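Local atomic coordinates of viral protein F93 (Sulfolobus turreted icosahedral virus, PDB entry 2CO5), a protein that probably binds DNA as a winged-helix dimer encoded by an archaeal virus of hyperthermophilic hosts. Residues 15-18 / 19-23; 31-34 / 35-39. All blocks are in the same frame, centred on the assembly; numbering follows the deposited sequence.

Interaction 1. Residues 15-18 / 19-23; sequences LKVL and VINGS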
loop_
_atom_site.group_PDB
_atom_site.type_symbol
_atom_site.label_atom_id
_atom_site.label_comp_id
_atom_site.label_asym_id
_atom_site.label_seq_id
_atom_site.Cartn_x
_atom_site.Cartn_y
_atom_site.Cartn_z
ATOM N N LEU B 15 -0.974 8.158 9.394
ATOM C CA LEU B 15 -2.176 9.009 9.349
ATOM C C LEU B 15 -3.332 8.445 10.177
ATOM O O LEU B 15 -4.088 9.197 10.792
ATOM C CB LEU B 15 -2.632 9.219 7.895
ATOM C CG LEU B 15 -2.100 10.455 7.157
ATOM C CD1 LEU B 15 -0.723 10.839 7.634
ATOM C CD2 LEU B 15 -2.122 10.258 5.640
ATOM N N LYS B 16 -3.472 7.122 10.179
ATOM C CA LYS B 16 -4.551 6.469 10.914
ATOM C C LYS B 16 -4.357 6.628 12.421
ATOM O O LYS B 16 -5.330 6.821 13.155
ATOM C CB LYS B 16 -4.645 4.988 10.524
ATOM C CG LYS B 16 -5.759 4.177 11.223
ATOM C CD LYS B 16 -7.136 4.706 10.922
ATOM C CE LYS B 16 -8.221 3.827 11.546
ATOM N NZ LYS B 16 -9.547 4.505 11.531
ATOM N N VAL B 17 -3.105 6.542 12.873
ATOM C CA VAL B 17 -2.773 6.703 14.294
ATOM C C VAL B 17 -3.042 8.139 14.770
ATOM O O VAL B 17 -3.488 8.350 15.899
ATOM C CB VAL B 17 -1.311 6.270 14.591
ATOM C CG1 VAL B 17 -0.817 6.823 15.933
ATOM C CG2 VAL B 17 -1.207 4.755 14.579
ATOM N N LEU B 18 -2.790 9.114 13.900
ATOM C CA LEU B 18 -3.173 10.507 14.163
ATOM C C LEU B 18 -4.691 10.681 14.293
ATOM O O LEU B 18 -5.166 11.233 15.281
ATOM C CB LEU B 18 -2.623 11.437 13.075
ATOM C CG LEU B 18 -1.279 12.090 13.408
ATOM C CD1 LEU B 18 -1.493 13.212 14.410
ATOM C CD2 LEU B 18 -0.283 11.063 13.936
ATOM N N VAL B 19 -5.439 10.201 13.303
ATOM C CA VAL B 19 -6.912 10.254 13.328
ATOM C C VAL B 19 -7.489 9.542 14.558
ATOM O O VAL B 19 -8.406 10.047 15.204
ATOM C CB VAL B 19 -7.516 9.632 12.048
ATOM C CG1 VAL B 19 -9.025 9.431 12.187
ATOM C CG2 VAL B 19 -7.196 10.495 10.845
ATOM N N ILE B 20 -6.943 8.368 14.861
ATOM C CA ILE B 20 -7.282 7.609 16.072
ATOM C C ILE B 20 -7.127 8.438 17.352
ATOM O O ILE B 20 -7.935 8.326 18.272
ATOM C CB ILE B 20 -6.392 6.338 16.184
ATOM C CG1 ILE B 20 -7.013 5.173 15.411
ATOM C CG2 ILE B 20 -6.195 5.933 17.625
ATOM C CD1 ILE B 20 -6.102 3.940 15.306
ATOM N N ASN B 21 -6.079 9.260 17.400
ATOM C CA ASN B 21 -5.777 10.090 18.564
ATOM C C ASN B 21 -6.303 11.519 18.409
ATOM O O ASN B 21 -5.746 12.456 18.976
ATOM C CB ASN B 21 -4.265 10.092 18.818
ATOM C CG ASN B 21 -3.763 8.765 19.365
ATOM O OD1 ASN B 21 -3.906 8.482 20.553
ATOM N ND2 ASN B 21 -3.177 7.944 18.497
ATOM N N GLY B 22 -7.385 11.675 17.649
ATOM C CA GLY B 22 -8.030 12.970 17.465
ATOM C C GLY B 22 -7.185 14.013 16.754
ATOM O O GLY B 22 -7.230 15.188 17.118
ATOM N N SER B 23 -6.416 13.576 15.753
ATOM C CA SER B 23 -5.581 14.460 14.922
ATOM C C SER B 23 -4.472 15.200 15.694
ATOM O O SER B 23 -3.933 16.195 15.206
ATOM C CB SER B 23 -6.449 15.464 14.136
ATOM O OG SER B 23 -7.189 14.814 13.116
#
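V17 O is gripped twice by one residue, N21. The side-chain amide comes in at 2.6 Å from ND2 to V17 O, and the backbone N of N21 reaches the same oxygen at 3.1 Å. The two donors approach from opposite faces of the V17 carbonyl plane. CG of N21 lies beside its own backbone N (chi1 -72°), which folds the amide back over the last helical turn. V17 O lies near the N21 amide plane, and the N-H...O angle at ND2 is 158°. ND2 also rests 3.7 Å from CG1 of V17, the two side chains lying alongside each other. ND2 has a further partner, E33 on helix 30-38.

This is the C-terminal end of helix 9-20, closed by a Schellman motif. S23 N bonds to L18 O at 2.7 Å, and G22 N bonds to V19 O at 3.1 Å. G22 has the positive phi (64°) that this turn needs. On another side of the helix, CD1 of I20 packs on CG of K16 at 4.1 Å, and the two side chains cross at about a right angle. Carbonyls at the helix end thus find donors within the turn itself, one of them from a side chain.

Interaction 2. Residues 31-34 / 35-39; sequences RSEI and LKRFD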
loop_
_atom_site.group_PDB
_atom_site.type_symbol
_atom_site.label_atom_id
_atom_site.label_comp_id
_atom_site.label_asym_id
_atom_site.label_seq_id
_atom_site.Cartn_x
_atom_site.Cartn_y
_atom_site.Cartn_z
ATOM N N ARG B 31 5.752 5.949 17.536
ATOM C CA ARG B 31 6.308 4.619 17.274
ATOM C C ARG B 31 5.618 3.562 18.138
ATOM O O ARG B 31 5.204 2.516 17.638
ATOM C CB ARG B 31 7.828 4.597 17.507
ATOM C CG ARG B 31 8.492 3.316 17.012
ATOM C CD ARG B 31 10.009 3.294 17.221
ATOM N NE ARG B 31 10.530 1.944 16.993
ATOM C CZ ARG B 31 11.808 1.582 17.101
ATOM N NH1 ARG B 31 12.749 2.462 17.426
ATOM N NH2 ARG B 31 12.148 0.324 16.875
ATOM N N SER B 32 5.499 3.854 19.434
ATOM C CA SER B 32 4.811 2.976 20.381
ATOM C C SER B 32 3.354 2.746 19.998
ATOM O O SER B 32 2.872 1.621 20.046
ATOM C CB SER B 32 4.858 3.577 21.786
ATOM O OG SER B 32 6.190 3.671 22.241
ATOM N N GLU B 33 2.659 3.824 19.641
ATOM C CA GLU B 33 1.256 3.760 19.236
ATOM C C GLU B 33 1.057 2.811 18.064
ATOM O O GLU B 33 0.162 1.975 18.077
ATOM C CB GLU B 33 0.749 5.151 18.842
ATOM C CG GLU B 33 0.324 6.014 20.003
ATOM C CD GLU B 33 -0.936 5.496 20.674
ATOM O OE1 GLU B 33 -1.989 5.423 20.002
ATOM O OE2 GLU B 33 -0.864 5.168 21.874
ATOM N N ILE B 34 1.894 2.963 17.046
ATOM C CA ILE B 34 1.871 2.093 15.875
ATOM C C ILE B 34 2.097 0.636 16.268
ATOM O O ILE B 34 1.391 -0.258 15.794
ATOM C CB ILE B 34 2.944 2.514 14.853
ATOM C CG1 ILE B 34 2.554 3.832 14.185
ATOM C CG2 ILE B 34 3.137 1.437 13.795
ATOM C CD1 ILE B 34 3.695 4.463 13.394
ATOM N N LEU B 35 3.084 0.401 17.130
ATOM C CA LEU B 35 3.372 -0.954 17.590
ATOM C C LEU B 35 2.189 -1.571 18.338
ATOM O O LEU B 35 1.828 -2.726 18.092
ATOM C CB LEU B 35 4.620 -0.989 18.482
ATOM C CG LEU B 35 5.038 -2.383 18.975
ATOM C CD1 LEU B 35 5.246 -3.354 17.796
ATOM C CD2 LEU B 35 6.283 -2.285 19.835
ATOM N N LYS B 36 1.587 -0.813 19.248
ATOM C CA LYS B 36 0.522 -1.367 20.070
ATOM C C LYS B 36 -0.803 -1.481 19.316
ATOM O O LYS B 36 -1.550 -2.429 19.530
ATOM C CB LYS B 36 0.376 -0.618 21.404
ATOM C CG LYS B 36 -0.334 0.722 21.391
ATOM C CD LYS B 36 -1.089 0.904 22.712
ATOM C CE LYS B 36 -1.559 2.331 22.914
ATOM N NZ LYS B 36 -2.576 2.435 23.993
ATOM N N ARG B 37 -1.082 -0.534 18.423
ATOM C CA ARG B 37 -2.321 -0.572 17.637
ATOM C C ARG B 37 -2.243 -1.516 16.429
ATOM O O ARG B 37 -3.235 -2.156 16.092
ATOM C CB ARG B 37 -2.725 0.839 17.176
ATOM C CG ARG B 37 -3.020 1.828 18.316
ATOM C CD ARG B 37 -4.247 1.443 19.118
ATOM N NE ARG B 37 -4.308 2.160 20.394
ATOM C CZ ARG B 37 -5.059 3.232 20.649
ATOM N NH1 ARG B 37 -5.856 3.756 19.721
ATOM N NH2 ARG B 37 -5.014 3.787 21.854
ATOM N N PHE B 38 -1.081 -1.613 15.786
ATOM C CA PHE B 38 -0.964 -2.394 14.551
ATOM C C PHE B 38 -0.005 -3.582 14.590
ATOM O O PHE B 38 0.088 -4.315 13.609
ATOM C CB PHE B 38 -0.599 -1.474 13.384
ATOM C CG PHE B 38 -1.721 -0.573 12.969
ATOM C CD1 PHE B 38 -2.779 -1.070 12.211
ATOM C CD2 PHE B 38 -1.749 0.759 13.366
ATOM C CE1 PHE B 38 -3.832 -0.250 11.842
ATOM C CE2 PHE B 38 -2.798 1.585 12.996
ATOM C CZ PHE B 38 -3.843 1.080 12.232
ATOM N N ASP B 39 0.708 -3.774 15.698
ATOM C CA ASP B 39 1.657 -4.885 15.820
ATOM C C ASP B 39 2.828 -4.751 14.840
ATOM O O ASP B 39 3.470 -5.743 14.499
ATOM C CB ASP B 39 0.929 -6.228 15.603
ATOM C CG ASP B 39 1.456 -7.336 16.491
ATOM O OD1 ASP B 39 1.696 -7.081 17.691
ATOM O OD2 ASP B 39 1.610 -8.474 15.995
#
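E33 meets K36 and R37 one turn further along helix 30-38, the second helix of the winged-helix fold. The three residues form a salt-bridge network. CB of E33 starts out away from residues 35-39 and lies against V17 of helix 9-20. CG stands beside the backbone N, and a bend at chi2 (-69°) turns the carboxylate onward, toward K36 and R37. CD then comes 3.9 Å from CE of K36. OE2 touches that same CE at 3.1 Å, while its salt bridge to NZ of K36 is long, at 3.9 Å. OE1 takes the other direction. It sits over the centre of one face of the R37 guanidinium, 3.8 Å from CZ. The carboxylate and guanidinium planes are 73° apart. The salt bridge from OE1 to R37 NH2 is also long. OE1 lies well out of the guanidinium plane, where no N-H points at it, so the attraction is between charges alone. The hydrogen bond of OE1 goes instead to ND2 of N21.

Beneath the side chains the helix keeps its regular bonds, such as R37 N to E33 O at 2.8 Å. F38 N bonds to I34 O in the same way, and D39 then leaves the helix with positive phi. F38 stacks on H95 of the second subunit, a histidine from the tag. I34 O lies 3.4 Å from CB of F38 and near the ring plane at its edge, 4.1 Å from CD2.

Interactions 1 and 2 hold the C-terminal ends of successive helices, 9-20 and 30-38, and their centres are about 12 Å apart. They touch directly: I20 packs on R37, and K16 packs on F38. Interaction 1 lies nearer the middle of the chain, with L15, V17 and L18 buried, and its polar work is mostly backbone capping. Interaction 2 is more exposed and adds long salt bridges between side chains, though I34 and F38 are buried. E33 joins the two chemistries, since its carboxylate serves both the salt-bridge network and N21. Interaction 1 meets the second subunit at H96, in the histidine tag; interaction 2 meets K90 and I91 there as well as the tag.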